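Local coordinates for protein serine protease pet (Escherichia coli, PDB 4OM9) that probably acts as a secreted serine protease and enterotoxin that cleaves host alpha-fodrin, at residues 83-94 / 105-114. Sequence-based numbering, arbitrary orientation.
Sequences QTYGSTQYTQIN and QRLNKYVVET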
# COMPACT_ATOMS: atom_id res chain seq x y z
N GLN A 83 34.46 7.81 2.98
CA GLN A 83 33.04 8.08 2.86
C GLN A 83 32.26 6.83 2.51
O GLN A 83 32.65 6.05 1.62
CB GLN A 83 32.80 9.18 1.83
CG GLN A 83 33.60 10.41 2.14
CD GLN A 83 33.22 11.59 1.29
OE1 GLN A 83 32.32 11.51 0.45
NE2 GLN A 83 33.93 12.71 1.48
N THR A 84 31.15 6.65 3.21
CA THR A 84 30.25 5.56 2.95
C THR A 84 28.91 6.08 2.46
O THR A 84 28.30 6.94 3.10
CB THR A 84 30.02 4.71 4.20
OG1 THR A 84 31.22 4.02 4.54
CG2 THR A 84 28.90 3.69 3.97
N TYR A 85 28.48 5.56 1.31
CA TYR A 85 27.10 5.74 0.88
C TYR A 85 26.55 4.34 0.60
O TYR A 85 27.18 3.56 -0.14
CB TYR A 85 27.01 6.61 -0.37
CG TYR A 85 27.70 7.96 -0.30
CD1 TYR A 85 29.07 8.07 -0.55
CD2 TYR A 85 26.99 9.12 -0.01
CE1 TYR A 85 29.70 9.31 -0.51
CE2 TYR A 85 27.63 10.36 0.03
CZ TYR A 85 28.99 10.44 -0.22
OH TYR A 85 29.63 11.67 -0.19
N GLY A 86 25.40 4.03 1.20
CA GLY A 86 24.85 2.68 1.14
C GLY A 86 25.88 1.64 1.53
O GLY A 86 26.51 1.75 2.57
N SER A 87 26.07 0.64 0.66
CA SER A 87 27.00 -0.45 0.90
C SER A 87 28.36 -0.19 0.30
O SER A 87 29.11 -1.12 0.07
CB SER A 87 26.49 -1.77 0.31
OG SER A 87 25.26 -2.17 0.88
N THR A 88 28.67 1.06 -0.02
CA THR A 88 29.90 1.33 -0.75
C THR A 88 30.79 2.33 -0.02
O THR A 88 30.29 3.33 0.52
CB THR A 88 29.61 1.85 -2.16
OG1 THR A 88 28.64 1.00 -2.78
CG2 THR A 88 30.91 1.91 -2.99
N GLN A 89 32.09 2.02 0.01
CA GLN A 89 33.11 2.86 0.61
C GLN A 89 33.86 3.68 -0.43
O GLN A 89 34.26 3.17 -1.46
CB GLN A 89 34.12 2.02 1.40
CG GLN A 89 33.71 1.71 2.83
CD GLN A 89 32.43 0.90 2.92
OE1 GLN A 89 31.45 1.32 3.55
NE2 GLN A 89 32.43 -0.27 2.29
N TYR A 90 34.06 4.96 -0.15
CA TYR A 90 34.76 5.81 -1.08
C TYR A 90 35.90 6.53 -0.36
O TYR A 90 35.81 6.83 0.85
CB TYR A 90 33.81 6.83 -1.72
CG TYR A 90 32.65 6.23 -2.48
CD1 TYR A 90 31.46 5.91 -1.83
CD2 TYR A 90 32.74 6.01 -3.85
CE1 TYR A 90 30.40 5.37 -2.53
CE2 TYR A 90 31.68 5.46 -4.56
CZ TYR A 90 30.52 5.14 -3.90
OH TYR A 90 29.46 4.60 -4.61
N THR A 91 36.96 6.81 -1.10
CA THR A 91 38.14 7.41 -0.51
C THR A 91 38.46 8.72 -1.22
O THR A 91 38.49 8.76 -2.45
CB THR A 91 39.33 6.43 -0.56
OG1 THR A 91 39.12 5.37 0.39
CG2 THR A 91 40.66 7.14 -0.25
N GLN A 92 38.68 9.78 -0.45
CA GLN A 92 39.17 11.04 -1.00
C GLN A 92 40.59 10.82 -1.55
O GLN A 92 41.47 10.37 -0.83
CB GLN A 92 39.19 12.15 0.07
CG GLN A 92 39.93 13.42 -0.35
CD GLN A 92 40.32 14.32 0.84
OE1 GLN A 92 39.48 14.68 1.66
NE2 GLN A 92 41.60 14.68 0.93
N ILE A 93 40.82 11.13 -2.82
CA ILE A 93 42.17 10.97 -3.35
C ILE A 93 42.74 12.29 -3.83
O ILE A 93 43.88 12.36 -4.24
CB ILE A 93 42.23 9.91 -4.50
CG1 ILE A 93 41.24 10.24 -5.62
CG2 ILE A 93 42.00 8.53 -3.94
CD1 ILE A 93 41.88 10.93 -6.81
N ASN A 94 41.93 13.34 -3.77
CA ASN A 94 42.42 14.70 -4.02
C ASN A 94 41.44 15.72 -3.47
O ASN A 94 40.28 15.39 -3.15
CB ASN A 94 42.64 14.94 -5.52
CG ASN A 94 43.75 15.96 -5.80
OD1 ASN A 94 44.01 16.87 -5.00
ND2 ASN A 94 44.40 15.83 -6.95
N GLN A 105 36.27 17.81 -2.77
CA GLN A 105 36.94 16.53 -2.72
C GLN A 105 36.71 15.73 -3.99
O GLN A 105 35.61 15.76 -4.57
CB GLN A 105 36.44 15.71 -1.52
CG GLN A 105 36.78 16.25 -0.13
CD GLN A 105 36.14 15.39 0.95
OE1 GLN A 105 34.92 15.25 1.02
NE2 GLN A 105 36.97 14.78 1.79
N ARG A 106 37.76 15.02 -4.42
CA ARG A 106 37.64 14.02 -5.47
C ARG A 106 37.73 12.65 -4.82
O ARG A 106 38.74 12.31 -4.20
CB ARG A 106 38.75 14.19 -6.53
CG ARG A 106 38.86 13.02 -7.52
CD ARG A 106 37.92 13.16 -8.74
NE ARG A 106 37.93 11.94 -9.55
CZ ARG A 106 37.48 11.83 -10.80
NH1 ARG A 106 36.96 12.88 -11.43
NH2 ARG A 106 37.55 10.65 -11.42
N LEU A 107 36.69 11.85 -4.99
CA LEU A 107 36.68 10.51 -4.44
C LEU A 107 37.28 9.52 -5.45
O LEU A 107 37.25 9.76 -6.65
CB LEU A 107 35.25 10.11 -4.06
CG LEU A 107 34.57 10.92 -2.94
CD1 LEU A 107 33.09 10.57 -2.83
CD2 LEU A 107 35.27 10.71 -1.59
N ASN A 108 37.82 8.42 -4.95
CA ASN A 108 38.48 7.42 -5.82
C ASN A 108 37.55 6.79 -6.89
O ASN A 108 38.05 6.38 -7.94
CB ASN A 108 39.09 6.30 -4.97
CG ASN A 108 38.05 5.55 -4.18
OD1 ASN A 108 37.09 6.15 -3.70
ND2 ASN A 108 38.20 4.24 -4.07
N LYS A 109 36.24 6.71 -6.62
CA LYS A 109 35.27 6.14 -7.58
C LYS A 109 33.98 6.95 -7.68
O LYS A 109 33.68 7.76 -6.81
CB LYS A 109 34.92 4.69 -7.19
CG LYS A 109 36.01 3.67 -7.53
CD LYS A 109 35.62 2.30 -7.01
CE LYS A 109 35.47 1.28 -8.14
NZ LYS A 109 34.84 0.02 -7.62
N TYR A 110 33.21 6.73 -8.75
CA TYR A 110 31.95 7.45 -8.93
C TYR A 110 30.94 6.97 -7.90
O TYR A 110 30.75 5.77 -7.72
CB TYR A 110 31.37 7.24 -10.34
CG TYR A 110 32.22 7.73 -11.48
CD1 TYR A 110 33.16 8.75 -11.30
CD2 TYR A 110 32.10 7.16 -12.75
CE1 TYR A 110 33.95 9.17 -12.37
CE2 TYR A 110 32.87 7.58 -13.81
CZ TYR A 110 33.81 8.59 -13.62
OH TYR A 110 34.59 8.99 -14.71
N VAL A 111 30.26 7.91 -7.25
CA VAL A 111 29.24 7.53 -6.28
C VAL A 111 27.98 7.00 -6.95
O VAL A 111 27.33 7.67 -7.76
CB VAL A 111 28.88 8.70 -5.37
CG1 VAL A 111 27.71 8.31 -4.43
CG2 VAL A 111 30.10 9.10 -4.58
N VAL A 112 27.61 5.79 -6.59
CA VAL A 112 26.48 5.13 -7.21
C VAL A 112 25.16 5.45 -6.48
O VAL A 112 24.11 5.50 -7.11
CB VAL A 112 26.75 3.60 -7.28
CG1 VAL A 112 25.49 2.81 -7.39
CG2 VAL A 112 27.65 3.30 -8.46
N GLU A 113 25.23 5.72 -5.18
CA GLU A 113 24.00 5.80 -4.34
C GLU A 113 23.17 7.07 -4.46
O GLU A 113 21.96 7.03 -4.25
CB GLU A 113 24.36 5.62 -2.85
CG GLU A 113 24.87 4.22 -2.49
CD GLU A 113 26.23 3.87 -3.13
OE1 GLU A 113 26.90 4.76 -3.70
OE2 GLU A 113 26.61 2.68 -3.06
N THR A 114 23.80 8.20 -4.77
CA THR A 114 23.07 9.47 -4.83
C THR A 114 23.54 10.29 -6.00
O THR A 114 24.69 10.15 -6.44
CB THR A 114 23.20 10.29 -3.53
OG1 THR A 114 22.77 11.63 -3.76
CG2 THR A 114 24.63 10.30 -3.02
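With CG opposite its carbonyl carbon (chi1 -59°), Tyr90 reaches Glu113, whose chain bends at chi2 (66°) to turn its carboxylate back toward the 85-88 turn. Tyr90 OH donates to the syn lone pair of Glu113 OE1 at 2.7 Å, ring and carboxylate planes lying nearly perpendicular. Thr88 OG1 donates to Glu113 OE2 at 2.6 Å, so each oxygen receives a hydroxyl. Val111 CG2 sits over the centre of the Tyr90 ring, 4.0 Å from its centroid, a CH-pi contact. Further along, Asn108 OD1 accepts Thr91 N at 2.7 Å from above its carbonyl plane, while Asn108 N returns a bond to Thr91 O. A classic beta bulge follows: Ile93 and Asn94 both face Arg106, Ile93 N giving Arg106 O a bond of 2.8 Å and Asn94 N only a weak one. Gln105 NE2 donates to an in-plane lone pair of Gln92 OE1 at 2.5 Å, the amide planes 72° apart. In this antiparallel sheet of the probably chymotrypsin-like (clan PA) protease domain, strand 88-97 runs between 82-85 and 102-107. The contact docks on the beta-helix: strand 397-399 hydrogen-bonds Glu113 OE2 through Tyr398 OH, 294-298 salt-bridges Arg106 through Asp294, and 361-364 packs His362 against Thr88 and Val112.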